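Local coordinates for protein acetamidase (Bacillus halodurans, PDB 2II1) that probably hydrolyses the carbon-nitrogen bond of linear, non-peptide amides and binds calcium ions, at residues 75-80 / 167-172; 67-72 / 207-212; 89-94 / 106-111; 14-19 / 141-146. One frame throughout, in Å; residues are numbered along the deposited sequence. Where two conformers were deposited one is given.

Contact 1 (75-80 / 167-172)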
loop_
_atom_site.group_PDB
_atom_site.type_symbol
_atom_site.label_atom_id
_atom_site.label_comp_id
_atom_site.label_asym_id
_atom_site.label_seq_id
_atom_site.Cartn_x
_atom_site.Cartn_y
_atom_site.Cartn_z
ATOM N N LEU A 75 -23.916 0.857 9.819
ATOM C CA LEU A 75 -23.517 0.467 11.165
ATOM C C LEU A 75 -22.213 1.142 11.467
ATOM O O LEU A 75 -21.322 1.217 10.600
ATOM C CB LEU A 75 -23.338 -1.036 11.298
ATOM C CG LEU A 75 -24.598 -1.897 11.235
ATOM C CD1 LEU A 75 -24.181 -3.319 11.430
ATOM C CD2 LEU A 75 -25.655 -1.487 12.275
ATOM N N GLU A 76 -22.115 1.640 12.691
ATOM C CA GLU A 76 -20.874 2.145 13.253
ATOM C C GLU A 76 -20.395 1.144 14.305
ATOM O O GLU A 76 -21.030 0.967 15.332
ATOM C CB GLU A 76 -21.089 3.525 13.867
ATOM C CG GLU A 76 -19.860 4.069 14.562
ATOM C CD GLU A 76 -20.127 5.368 15.263
ATOM O OE1 GLU A 76 -20.700 5.333 16.362
ATOM O OE2 GLU A 76 -19.767 6.416 14.720
ATOM N N ILE A 77 -19.293 0.463 14.028
ATOM C CA ILE A 77 -18.883 -0.672 14.843
ATOM C C ILE A 77 -17.505 -0.436 15.450
ATOM O O ILE A 77 -16.497 -0.373 14.748
ATOM C CB ILE A 77 -18.853 -1.983 14.052
ATOM C CG1 ILE A 77 -20.209 -2.209 13.363
ATOM C CG2 ILE A 77 -18.448 -3.130 15.015
ATOM C CD1 ILE A 77 -20.144 -2.963 12.026
ATOM N N GLU A 78 -17.496 -0.319 16.771
ATOM C CA GLU A 78 -16.301 -0.028 17.526
ATOM C C GLU A 78 -15.680 -1.320 18.044
ATOM O O GLU A 78 -16.273 -2.014 18.858
ATOM C CB GLU A 78 -16.700 0.896 18.664
ATOM C CG GLU A 78 -17.355 2.213 18.117
ATOM C CD GLU A 78 -18.551 2.710 18.930
ATOM O OE1 GLU A 78 -18.343 3.498 19.889
ATOM O OE2 GLU A 78 -19.700 2.337 18.585
ATOM N N ILE A 79 -14.499 -1.659 17.549
ATOM C CA ILE A 79 -13.794 -2.889 17.983
ATOM C C ILE A 79 -13.142 -2.549 19.328
ATOM O O ILE A 79 -12.178 -1.781 19.389
ATOM C CB ILE A 79 -12.730 -3.415 16.945
ATOM C CG1 ILE A 79 -13.329 -3.530 15.538
ATOM C CG2 ILE A 79 -12.177 -4.780 17.339
ATOM C CD1 ILE A 79 -14.515 -4.519 15.410
ATOM N N LEU A 80 -13.724 -3.069 20.401
ATOM C CA LEU A 80 -13.228 -2.784 21.743
ATOM C C LEU A 80 -12.075 -3.738 22.088
ATOM O O LEU A 80 -11.087 -3.327 22.702
ATOM C CB LEU A 80 -14.383 -2.872 22.765
ATOM C CG LEU A 80 -15.597 -1.958 22.501
ATOM C CD1 LEU A 80 -16.700 -2.158 23.557
ATOM C CD2 LEU A 80 -15.151 -0.502 22.475
ATOM N N VAL A 167 -15.386 0.562 12.424
ATOM C CA VAL A 167 -15.673 0.060 11.093
ATOM C C VAL A 167 -17.047 0.576 10.709
ATOM O O VAL A 167 -17.956 0.580 11.535
ATOM C CB VAL A 167 -15.751 -1.487 11.081
ATOM C CG1 VAL A 167 -15.932 -2.001 9.642
ATOM C CG2 VAL A 167 -14.532 -2.070 11.692
ATOM N N TYR A 168 -17.213 0.990 9.466
ATOM C CA TYR A 168 -18.540 1.386 8.964
ATOM C C TYR A 168 -18.993 0.495 7.801
ATOM O O TYR A 168 -18.312 0.433 6.805
ATOM C CB TYR A 168 -18.526 2.842 8.507
ATOM C CG TYR A 168 -18.065 3.842 9.562
ATOM C CD1 TYR A 168 -16.722 4.154 9.703
ATOM C CD2 TYR A 168 -18.977 4.487 10.381
ATOM C CE1 TYR A 168 -16.284 5.070 10.655
ATOM C CE2 TYR A 168 -18.546 5.410 11.349
ATOM C CZ TYR A 168 -17.196 5.688 11.469
ATOM O OH TYR A 168 -16.758 6.596 12.400
ATOM N N LEU A 169 -20.140 -0.192 7.960
ATOM C CA LEU A 169 -20.742 -1.068 6.921
ATOM C C LEU A 169 -22.161 -0.609 6.548
ATOM O O LEU A 169 -22.823 0.018 7.363
ATOM C CB LEU A 169 -20.833 -2.510 7.414
ATOM C CG LEU A 169 -19.511 -3.230 7.649
ATOM C CD1 LEU A 169 -19.791 -4.590 8.274
ATOM C CD2 LEU A 169 -18.718 -3.315 6.323
ATOM N N PRO A 170 -22.633 -0.933 5.318
ATOM C CA PRO A 170 -23.974 -0.527 4.915
ATOM C C PRO A 170 -25.041 -1.390 5.588
ATOM O O PRO A 170 -24.801 -2.560 5.912
ATOM C CB PRO A 170 -23.966 -0.764 3.406
ATOM C CG PRO A 170 -23.025 -1.908 3.250
ATOM C CD PRO A 170 -21.967 -1.712 4.256
ATOM N N VAL A 171 -26.193 -0.795 5.827
ATOM C CA VAL A 171 -27.404 -1.549 6.128
ATOM C C VAL A 171 -28.213 -1.549 4.846
ATOM O O VAL A 171 -28.727 -0.505 4.428
ATOM C CB VAL A 171 -28.221 -0.874 7.251
ATOM C CG1 VAL A 171 -29.604 -1.573 7.460
ATOM C CG2 VAL A 171 -27.439 -0.892 8.511
ATOM N N GLU A 172 -28.309 -2.715 4.205
ATOM C CA GLU A 172 -29.030 -2.854 2.943
ATOM C C GLU A 172 -30.307 -3.688 3.085
ATOM O O GLU A 172 -31.143 -3.664 2.200
ATOM C CB GLU A 172 -28.128 -3.462 1.885
ATOM C CG GLU A 172 -26.892 -2.635 1.552
ATOM C CD GLU A 172 -27.208 -1.245 0.984
ATOM O OE1 GLU A 172 -28.358 -0.975 0.597
ATOM O OE2 GLU A 172 -26.292 -0.412 0.911
#
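Leu75 and Ile77 exchange backbone hydrogen bonds with Leu169 and Val167 respectively, two bonds to each pair, and these four bonds define antiparallel strands whose local axes run at 150° to each other. The shortest joins Val167 N to Ile77 O at 2.7 Å, and the longest takes Leu169 N to Leu75 O at 3.2 Å. Between the two hydrogen-bonded pairs lies the non-hydrogen-bonded pair of Glu76 and Tyr168, with Tyr168 CA directing a C-H at Leu75 O from 3.2 Å.

Apolar packing occupies the face that carries Leu75, Ile77, Val167 and Leu169. Ile77 CD1 meets Leu169 CD1 at 4.1 Å where the two side chains cross obliquely. Leu75 CG lies 4.1 Å from Val171 CG2, with those chains nearly perpendicular.

On the other face Glu76 and Tyr168 run alongside each other. With CG anti to the backbone N (chi1 176°), the Glu76 chain brings CG to 3.7 Å from Tyr168 CE2, its carboxylate plane turned 64° from the ring, and Asn208 ND2 binds OE1. A second ring, Phe215, meets Tyr168 edge-to-face. Replacing Tyr168 by an alanine would probably take away the ring against which the Glu76 methylenes lie and leave Phe215 without this edge-to-face mate.

Strand 74-84 lies between 166-170 and 201-210 in the mixed sheet, bonded to the latter through the Glu76 and Asn208 backbones, while Ala176 and Leu178 of strand 176-184 pack on the leucine and isoleucine face.

Contact 2 (67-72 / 207-212)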
loop_
_atom_site.group_PDB
_atom_site.type_symbol
_atom_site.label_atom_id
_atom_site.label_comp_id
_atom_site.label_asym_id
_atom_site.label_seq_id
_atom_site.Cartn_x
_atom_site.Cartn_y
_atom_site.Cartn_z
ATOM N N GLU A 67 -31.749 -4.067 15.798
ATOM C CA GLU A 67 -33.093 -3.433 15.729
ATOM C C GLU A 67 -32.925 -1.931 15.644
ATOM O O GLU A 67 -32.052 -1.389 16.302
ATOM C CB GLU A 67 -33.932 -3.749 16.955
ATOM C CG GLU A 67 -34.229 -5.218 17.138
ATOM C CD GLU A 67 -35.331 -5.500 18.148
ATOM O OE1 GLU A 67 -35.811 -4.586 18.892
ATOM O OE2 GLU A 67 -35.747 -6.676 18.197
ATOM N N GLY A 68 -33.737 -1.283 14.821
ATOM C CA GLY A 68 -33.609 0.152 14.517
ATOM C C GLY A 68 -32.834 0.439 13.235
ATOM O O GLY A 68 -32.948 1.544 12.672
ATOM N N ALA A 69 -32.046 -0.557 12.787
ATOM C CA ALA A 69 -31.269 -0.491 11.560
ATOM C C ALA A 69 -32.197 -0.782 10.398
ATOM O O ALA A 69 -32.859 -1.814 10.377
ATOM C CB ALA A 69 -30.098 -1.511 11.578
ATOM N N ARG A 70 -32.212 0.129 9.432
ATOM C CA ARG A 70 -33.103 0.090 8.288
ATOM C C ARG A 70 -32.314 0.290 7.006
ATOM O O ARG A 70 -31.260 0.893 7.024
ATOM C CB ARG A 70 -34.169 1.194 8.436
ATOM C CG ARG A 70 -35.068 1.050 9.679
ATOM C CD ARG A 70 -35.956 -0.188 9.540
ATOM N NE ARG A 70 -36.868 -0.357 10.660
ATOM C CZ ARG A 70 -37.857 -1.243 10.698
ATOM N NH1 ARG A 70 -38.088 -2.033 9.653
ATOM N NH2 ARG A 70 -38.643 -1.321 11.776
ATOM N N ARG A 71 -32.818 -0.221 5.891
ATOM C CA ARG A 71 -32.225 0.046 4.572
ATOM C C ARG A 71 -31.819 1.502 4.417
ATOM O O ARG A 71 -32.638 2.390 4.632
ATOM C CB ARG A 71 -33.222 -0.269 3.451
ATOM C CG ARG A 71 -33.380 -1.717 3.131
ATOM C CD ARG A 71 -34.669 -2.021 2.357
ATOM N NE ARG A 71 -34.599 -3.345 1.731
ATOM C CZ ARG A 71 -34.880 -4.506 2.335
ATOM N NH1 ARG A 71 -35.288 -4.556 3.611
ATOM N NH2 ARG A 71 -34.754 -5.642 1.650
ATOM N N GLY A 72 -30.567 1.743 4.028
ATOM C CA GLY A 72 -30.023 3.109 3.874
ATOM C C GLY A 72 -29.183 3.642 5.033
ATOM O O GLY A 72 -28.426 4.591 4.855
ATOM N N VAL A 207 -22.059 -1.874 18.731
ATOM C CA VAL A 207 -22.711 -1.643 17.455
ATOM C C VAL A 207 -23.691 -0.461 17.530
ATOM O O VAL A 207 -24.648 -0.486 18.330
ATOM C CB VAL A 207 -23.384 -2.942 16.915
ATOM C CG1 VAL A 207 -24.322 -3.561 17.954
ATOM C CG2 VAL A 207 -24.110 -2.659 15.604
ATOM N N ASN A 208 -23.445 0.574 16.707
ATOM C CA ASN A 208 -24.337 1.736 16.632
ATOM C C ASN A 208 -24.991 1.827 15.277
ATOM O O ASN A 208 -24.395 1.465 14.262
ATOM C CB ASN A 208 -23.611 3.048 16.932
ATOM C CG ASN A 208 -22.960 3.055 18.283
ATOM O OD1 ASN A 208 -23.541 2.621 19.272
ATOM N ND2 ASN A 208 -21.733 3.545 18.337
ATOM N N VAL A 209 -26.245 2.282 15.272
ATOM C CA VAL A 209 -26.986 2.489 14.034
ATOM C C VAL A 209 -26.872 3.967 13.727
ATOM O O VAL A 209 -27.075 4.811 14.616
ATOM C CB VAL A 209 -28.446 2.074 14.152
ATOM C CG1 VAL A 209 -29.233 2.523 12.907
ATOM C CG2 VAL A 209 -28.548 0.586 14.337
ATOM N N LYS A 210 -26.458 4.270 12.499
ATOM C CA LYS A 210 -26.358 5.641 12.031
ATOM C C LYS A 210 -27.361 5.791 10.903
ATOM O O LYS A 210 -27.375 5.001 9.967
ATOM C CB LYS A 210 -24.938 6.006 11.565
ATOM C CG LYS A 210 -23.880 6.009 12.662
ATOM C CD LYS A 210 -24.120 7.091 13.715
ATOM C CE LYS A 210 -24.010 6.528 15.128
ATOM N NZ LYS A 210 -25.000 7.132 16.089
ATOM N N LYS A 211 -28.201 6.816 11.008
ATOM C CA LYS A 211 -29.319 6.985 10.114
ATOM C C LYS A 211 -28.965 7.703 8.827
ATOM O O LYS A 211 -29.725 7.628 7.862
ATOM C CB LYS A 211 -30.467 7.677 10.854
ATOM C CG LYS A 211 -31.076 6.755 11.891
ATOM C CD LYS A 211 -32.060 5.811 11.214
ATOM C CE LYS A 211 -32.398 4.577 12.033
ATOM N NZ LYS A 211 -33.201 3.623 11.200
ATOM N N GLU A 212 -27.822 8.377 8.787
ATOM C CA GLU A 212 -27.371 8.964 7.548
ATOM C C GLU A 212 -26.061 8.339 7.136
ATOM O O GLU A 212 -25.094 8.304 7.907
ATOM C CB GLU A 212 -27.209 10.480 7.636
ATOM C CG GLU A 212 -27.446 11.161 6.268
ATOM C CD GLU A 212 -26.512 12.326 6.001
ATOM O OE1 GLU A 212 -26.394 13.206 6.886
ATOM O OE2 GLU A 212 -25.899 12.361 4.903
#
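Lys211 reaches over to Gly68 and makes the one hydrogen bond between the segments, NZ to the Gly68 carbonyl O at 2.6 Å. The C=O...donor angle of 172° shows that the ammonium meets the oxygen almost head-on. A bend at chi2 (-82°) turns the lysine chain back toward the loop. The same NZ forms a salt bridge with Asp73 OD2, which also accepts from Arg70 N, so carboxylate and carbonyl share the lysine.

Segment 67-72 belongs to the connection that leaves strand 60-67 and enters strand 74-84, passing from one large sheet to another. Here it passes the end of strand 201-210, the neighbour of 74-84 in the nine-stranded sheet.

Apolar contact comes from Val209, which sets both methyls against Gly68 and Ala69. CG2 packs on Ala69 CB at 3.8 Å, and CG1 lies 3.8 Å from Gly68 O. Gly68 has phi 96°, a backbone shape in which a CB would collide with the preceding carbonyl.

Two like charges also lie near each other. Arg70 runs alongside Lys211, its CG methylene 3.5 Å from Lys211 NZ; its NE stands 5.4 Å from that NZ, and its NH1 is held in a salt bridge to Asp174 OD2.

Contact 3 (89-94 / 106-111)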
loop_
_atom_site.group_PDB
_atom_site.type_symbol
_atom_site.label_atom_id
_atom_site.label_comp_id
_atom_site.label_asym_id
_atom_site.label_seq_id
_atom_site.Cartn_x
_atom_site.Cartn_y
_atom_site.Cartn_z
ATOM N N VAL A 89 -2.278 -20.916 12.647
ATOM C CA VAL A 89 -1.988 -21.854 11.544
ATOM C C VAL A 89 -1.848 -21.081 10.204
ATOM O O VAL A 89 -2.599 -20.121 9.911
ATOM C CB VAL A 89 -3.085 -22.975 11.391
ATOM C CG1 VAL A 89 -2.749 -23.943 10.267
ATOM C CG2 VAL A 89 -3.279 -23.761 12.688
HETATM N N MSE A 90 -0.844 -21.481 9.428
HETATM C CA MSE A 90 -0.680 -21.019 8.067
HETATM C C MSE A 90 -0.507 -22.214 7.129
HETATM O O MSE A 90 0.055 -23.260 7.507
HETATM C CB MSE A 90 0.541 -20.098 7.925
HETATM C CG MSE A 90 0.465 -18.794 8.707
HETATM SE SE MSE A 90 1.915 -17.539 8.236
HETATM C CE MSE A 90 1.109 -16.861 6.660
ATOM N N THR A 91 -0.992 -22.008 5.904
ATOM C CA THR A 91 -0.887 -22.944 4.814
ATOM C C THR A 91 -0.258 -22.274 3.556
ATOM O O THR A 91 -0.742 -21.239 3.077
ATOM C CB THR A 91 -2.292 -23.532 4.450
ATOM O OG1 THR A 91 -3.100 -22.519 3.847
ATOM C CG2 THR A 91 -2.997 -24.073 5.672
ATOM N N ALA A 92 0.834 -22.867 3.061
ATOM C CA ALA A 92 1.406 -22.546 1.746
ATOM C C ALA A 92 0.989 -23.635 0.750
ATOM O O ALA A 92 1.325 -24.799 0.962
ATOM C CB ALA A 92 2.939 -22.462 1.824
ATOM N N ALA A 93 0.265 -23.245 -0.315
ATOM C CA ALA A 93 -0.256 -24.174 -1.356
ATOM C C ALA A 93 0.143 -23.730 -2.760
ATOM O O ALA A 93 -0.268 -22.654 -3.193
ATOM C CB ALA A 93 -1.785 -24.271 -1.280
ATOM N N PRO A 94 0.939 -24.545 -3.469
ATOM C CA PRO A 94 1.168 -24.338 -4.901
ATOM C C PRO A 94 -0.160 -24.115 -5.632
ATOM O O PRO A 94 -1.158 -24.750 -5.287
ATOM C CB PRO A 94 1.831 -25.644 -5.320
ATOM C CG PRO A 94 2.541 -26.080 -4.119
ATOM C CD PRO A 94 1.698 -25.706 -2.974
ATOM N N PRO A 106 3.067 -28.225 -0.851
ATOM C CA PRO A 106 2.128 -27.807 0.180
ATOM C C PRO A 106 2.798 -27.938 1.533
ATOM O O PRO A 106 3.528 -28.901 1.774
ATOM C CB PRO A 106 0.956 -28.799 0.053
ATOM C CG PRO A 106 1.124 -29.465 -1.226
ATOM C CD PRO A 106 2.573 -29.412 -1.581
ATOM N N THR A 107 2.568 -26.943 2.371
ATOM C CA THR A 107 3.216 -26.810 3.664
ATOM C C THR A 107 2.195 -26.246 4.656
ATOM O O THR A 107 1.471 -25.334 4.312
ATOM C CB THR A 107 4.392 -25.850 3.547
ATOM O OG1 THR A 107 5.334 -26.407 2.619
ATOM C CG2 THR A 107 5.050 -25.604 4.904
ATOM N N THR A 108 2.118 -26.837 5.847
ATOM C CA THR A 108 1.279 -26.344 6.943
ATOM C C THR A 108 2.150 -26.065 8.157
ATOM O O THR A 108 3.007 -26.870 8.512
ATOM C CB THR A 108 0.221 -27.359 7.342
ATOM O OG1 THR A 108 -0.635 -27.599 6.237
ATOM C CG2 THR A 108 -0.622 -26.843 8.531
ATOM N N LYS A 109 1.937 -24.936 8.808
ATOM C CA LYS A 109 2.761 -24.607 9.943
ATOM C C LYS A 109 1.936 -23.991 11.069
ATOM O O LYS A 109 1.039 -23.149 10.831
ATOM C CB LYS A 109 3.885 -23.680 9.502
ATOM C CG LYS A 109 4.877 -23.317 10.584
ATOM C CD LYS A 109 5.728 -22.139 10.135
ATOM C CE LYS A 109 6.555 -21.582 11.274
ATOM N NZ LYS A 109 7.400 -22.626 11.946
ATOM N N LEU A 110 2.276 -24.413 12.293
ATOM C CA LEU A 110 1.598 -23.981 13.518
ATOM C C LEU A 110 2.418 -22.932 14.269
ATOM O O LEU A 110 3.647 -23.027 14.361
ATOM C CB LEU A 110 1.250 -25.198 14.420
ATOM C CG LEU A 110 0.080 -26.085 13.907
ATOM C CD1 LEU A 110 -0.146 -27.347 14.736
ATOM C CD2 LEU A 110 -1.194 -25.291 13.873
ATOM N N PHE A 111 1.722 -21.924 14.786
ATOM C CA PHE A 111 2.353 -20.792 15.443
ATOM C C PHE A 111 1.785 -20.696 16.833
ATOM O O PHE A 111 0.652 -20.244 17.009
ATOM C CB PHE A 111 2.077 -19.469 14.701
ATOM C CG PHE A 111 2.654 -19.426 13.335
ATOM C CD1 PHE A 111 2.040 -20.123 12.297
ATOM C CD2 PHE A 111 3.823 -18.727 13.080
ATOM C CE1 PHE A 111 2.572 -20.124 11.016
ATOM C CE2 PHE A 111 4.367 -18.718 11.797
ATOM C CZ PHE A 111 3.743 -19.428 10.754
#
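Met90 O receives Lys109 N at 2.8 Å, a nearly straight bond (164° at the hydrogen) with the donor in the carbonyl plane. Thr108 CA adds a weaker C-H contact to the same oxygen at 3.4 Å. Met90 N returns a bond to Lys109 O at 2.9 Å, and the pattern repeats two residues on, where Ala92 N binds Thr107 O at 2.8 Å.

Selenomethionine Met90 and Phe111 make the main side-chain contact, a Met-aromatic pair. The selenium lies 4.4 Å from the centroid of the Phe111 ring and 46° off its normal, an oblique approach. With CG anti to the carbonyl carbon (chi1 -64°), Met90 brings CG to 3.4 Å from ring atom CE1 of Phe111. On the other face Val89 CG1 meets Thr108 CG2 at 4.0 Å, while Thr108 OG1 is bonded to Gln47 O. Lys109 NZ is held by Tyr120, through its carbonyl and a cation-pi contact.

Met263 of the second subunit packs on Met90, Ala92 and Lys109, so the face carrying these three lies at the interface with that subunit. Strands 87-92 and 107-114 are the first two of a four-stranded antiparallel beta meander, whose edge strand 87-92 bonds through the Val89 backbone to that of Glu198, a ligand of one calcium.

Contact 4 (14-19 / 141-146)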
loop_
_atom_site.group_PDB
_atom_site.type_symbol
_atom_site.label_atom_id
_atom_site.label_comp_id
_atom_site.label_asym_id
_atom_site.label_seq_id
_atom_site.Cartn_x
_atom_site.Cartn_y
_atom_site.Cartn_z
HETATM N N MSE A 14 -22.931 -14.442 3.114
HETATM C CA MSE A 14 -23.582 -13.206 3.536
HETATM C C MSE A 14 -24.872 -13.153 2.736
HETATM O O MSE A 14 -24.849 -12.964 1.518
HETATM C CB MSE A 14 -22.668 -12.002 3.244
HETATM C CG MSE A 14 -21.332 -12.042 3.984
HETATM SE SE MSE A 14 -21.374 -11.217 5.781
HETATM C CE MSE A 14 -19.790 -12.198 6.640
ATOM N N ASP A 15 -25.992 -13.373 3.426
ATOM C CA ASP A 15 -27.272 -13.704 2.804
ATOM C C ASP A 15 -28.399 -13.083 3.654
ATOM O O ASP A 15 -28.494 -13.303 4.878
ATOM C CB ASP A 15 -27.414 -15.241 2.756
ATOM C CG ASP A 15 -28.616 -15.746 1.916
ATOM O OD1 ASP A 15 -29.512 -14.972 1.509
ATOM O OD2 ASP A 15 -28.658 -16.974 1.685
ATOM N N LYS A 16 -29.220 -12.280 2.990
ATOM C CA LYS A 16 -30.383 -11.630 3.577
ATOM C C LYS A 16 -31.393 -12.644 4.111
ATOM O O LYS A 16 -32.265 -12.275 4.873
ATOM C CB LYS A 16 -31.065 -10.767 2.524
ATOM C CG LYS A 16 -31.832 -11.611 1.494
ATOM C CD LYS A 16 -31.796 -11.095 0.065
ATOM C CE LYS A 16 -31.952 -12.272 -0.953
ATOM N NZ LYS A 16 -30.973 -13.454 -0.735
ATOM N N GLU A 17 -31.259 -13.908 3.708
ATOM C CA GLU A 17 -32.190 -14.968 4.092
ATOM C C GLU A 17 -31.711 -15.815 5.250
ATOM O O GLU A 17 -32.452 -16.660 5.726
ATOM C CB GLU A 17 -32.487 -15.875 2.896
ATOM C CG GLU A 17 -33.357 -15.220 1.835
ATOM C CD GLU A 17 -34.718 -14.809 2.364
ATOM O OE1 GLU A 17 -35.375 -15.622 3.058
ATOM O OE2 GLU A 17 -35.136 -13.664 2.093
ATOM N N ASN A 18 -30.484 -15.592 5.709
ATOM C CA ASN A 18 -29.998 -16.218 6.935
ATOM C C ASN A 18 -30.798 -15.712 8.135
ATOM O O ASN A 18 -31.034 -14.501 8.262
ATOM C CB ASN A 18 -28.500 -15.931 7.143
ATOM C CG ASN A 18 -27.616 -16.647 6.130
ATOM O OD1 ASN A 18 -27.963 -17.713 5.622
ATOM N ND2 ASN A 18 -26.460 -16.061 5.840
ATOM N N VAL A 19 -31.235 -16.625 9.003
ATOM C CA VAL A 19 -32.096 -16.239 10.121
ATOM C C VAL A 19 -31.196 -15.704 11.252
ATOM O O VAL A 19 -30.184 -16.293 11.551
ATOM C CB VAL A 19 -33.003 -17.404 10.616
ATOM C CG1 VAL A 19 -33.927 -16.906 11.714
ATOM C CG2 VAL A 19 -33.829 -17.980 9.465
ATOM N N GLY A 141 -29.074 -8.147 -2.727
ATOM C CA GLY A 141 -29.391 -9.050 -3.834
ATOM C C GLY A 141 -29.110 -10.500 -3.509
ATOM O O GLY A 141 -29.482 -10.974 -2.441
ATOM N N GLU A 142 -28.444 -11.195 -4.434
ATOM C CA GLU A 142 -28.035 -12.592 -4.233
ATOM C C GLU A 142 -26.961 -12.709 -3.129
ATOM O O GLU A 142 -26.171 -11.793 -2.928
ATOM C CB GLU A 142 -27.499 -13.217 -5.536
ATOM C CG GLU A 142 -28.471 -13.205 -6.743
ATOM C CD GLU A 142 -29.690 -14.128 -6.588
ATOM O OE1 GLU A 142 -29.789 -14.850 -5.574
ATOM O OE2 GLU A 142 -30.556 -14.142 -7.503
ATOM N N PRO A 143 -26.917 -13.859 -2.437
ATOM C CA PRO A 143 -25.937 -14.097 -1.374
ATOM C C PRO A 143 -24.526 -14.083 -1.911
ATOM O O PRO A 143 -24.286 -14.504 -3.050
ATOM C CB PRO A 143 -26.252 -15.519 -0.904
ATOM C CG PRO A 143 -27.612 -15.803 -1.385
ATOM C CD PRO A 143 -27.779 -15.032 -2.653
ATOM N N ILE A 144 -23.594 -13.629 -1.094
ATOM C CA ILE A 144 -22.203 -13.549 -1.515
ATOM C C ILE A 144 -21.398 -14.403 -0.547
ATOM O O ILE A 144 -21.345 -14.125 0.665
ATOM C CB ILE A 144 -21.712 -12.063 -1.550
ATOM C CG1 ILE A 144 -22.607 -11.241 -2.495
ATOM C CG2 ILE A 144 -20.250 -11.984 -1.951
ATOM C CD1 ILE A 144 -22.204 -9.811 -2.752
ATOM N N ASN A 145 -20.760 -15.445 -1.067
ATOM C CA ASN A 145 -19.889 -16.266 -0.207
ATOM C C ASN A 145 -18.941 -15.422 0.644
ATOM O O ASN A 145 -18.403 -14.415 0.165
ATOM C CB ASN A 145 -19.072 -17.260 -1.045
ATOM C CG ASN A 145 -18.395 -18.313 -0.202
ATOM O OD1 ASN A 145 -17.212 -18.206 0.110
ATOM N ND2 ASN A 145 -19.145 -19.336 0.181
ATOM N N ASN A 146 -18.715 -15.857 1.886
ATOM C CA ASN A 146 -17.859 -15.128 2.851
ATOM C C ASN A 146 -16.444 -14.853 2.337
ATOM O O ASN A 146 -15.855 -13.841 2.697
ATOM C CB ASN A 146 -17.744 -15.873 4.211
ATOM C CG ASN A 146 -19.016 -15.776 5.075
ATOM O OD1 ASN A 146 -20.015 -15.178 4.672
ATOM N ND2 ASN A 146 -18.970 -16.361 6.281
HETATM O O HOH W 1 -28.383 -11.342 0.156
#
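A small two-stranded antiparallel sheet, formed by strands 13-14 and 144-145, pairs Met14 with Ile144 just before an Asx turn at Asp15. Met14 N bonds to Ile144 O at 2.9 Å from 39° above the carbonyl plane, and Ile144 N returns to Met14 O at 3.0 Å. The chain then reverses through a type I turn from Asp15 to Asn18, closed by Asn18 N on Asp15 O.

Two donors converge on one carboxylate oxygen of Asp15. Its OD1 takes Glu17 N at 3.0 Å, from 60° above the carboxylate plane, and Lys16 NZ at 3.1 Å, nearly in line with the C-O bond; the two donors come from opposite faces of the plane. The other oxygen, OD2, rests 3.4 Å from Pro143 CG, the carboxylate lying alongside the proline ring. Exchange of Asp15 for an alanine is likely to leave Lys16 without its salt-bridge partner and Glu17 N without its acceptor, with the lysine end set free to turn.

Farther along, a water bridges the segments, accepting from Lys16 N and donating to Gly141 O at 2.8 Å. Asn146, whose ND2 is bonded to Asn58 O, turns its OD1 toward selenomethionine Met14. The Met14 chain bends at chi2 (-88°), which leaves both CG and CE beside that oxygen, Met14 CG at 3.5 Å from Asn146 OD1.

How the contacts relate
Contacts 1 and 2 are neighbours, their centres 9 Å apart, and both reach the nine-stranded sheet, in which strands 74-84 and 201-210 are neighbours. Glu76 N lies 2.8 Å from Asn208 O and Gly72 N 2.9 Å from Val171 O, both probable hydrogen bonds. Contact 4 touches neither, its nearest atoms staying about 7 Å from contact 1 and about 6 Å from contact 2, although its segments alternate with theirs along the chain. Contact 3 stands apart, its centre about 32 Å from that of contact 1 and across the chain's centre from it. Contacts 3 and 4 come closest to the calcium sites: the side chains of Met90 and Asn146 lie about 9 Å and 8 Å from a bound calcium.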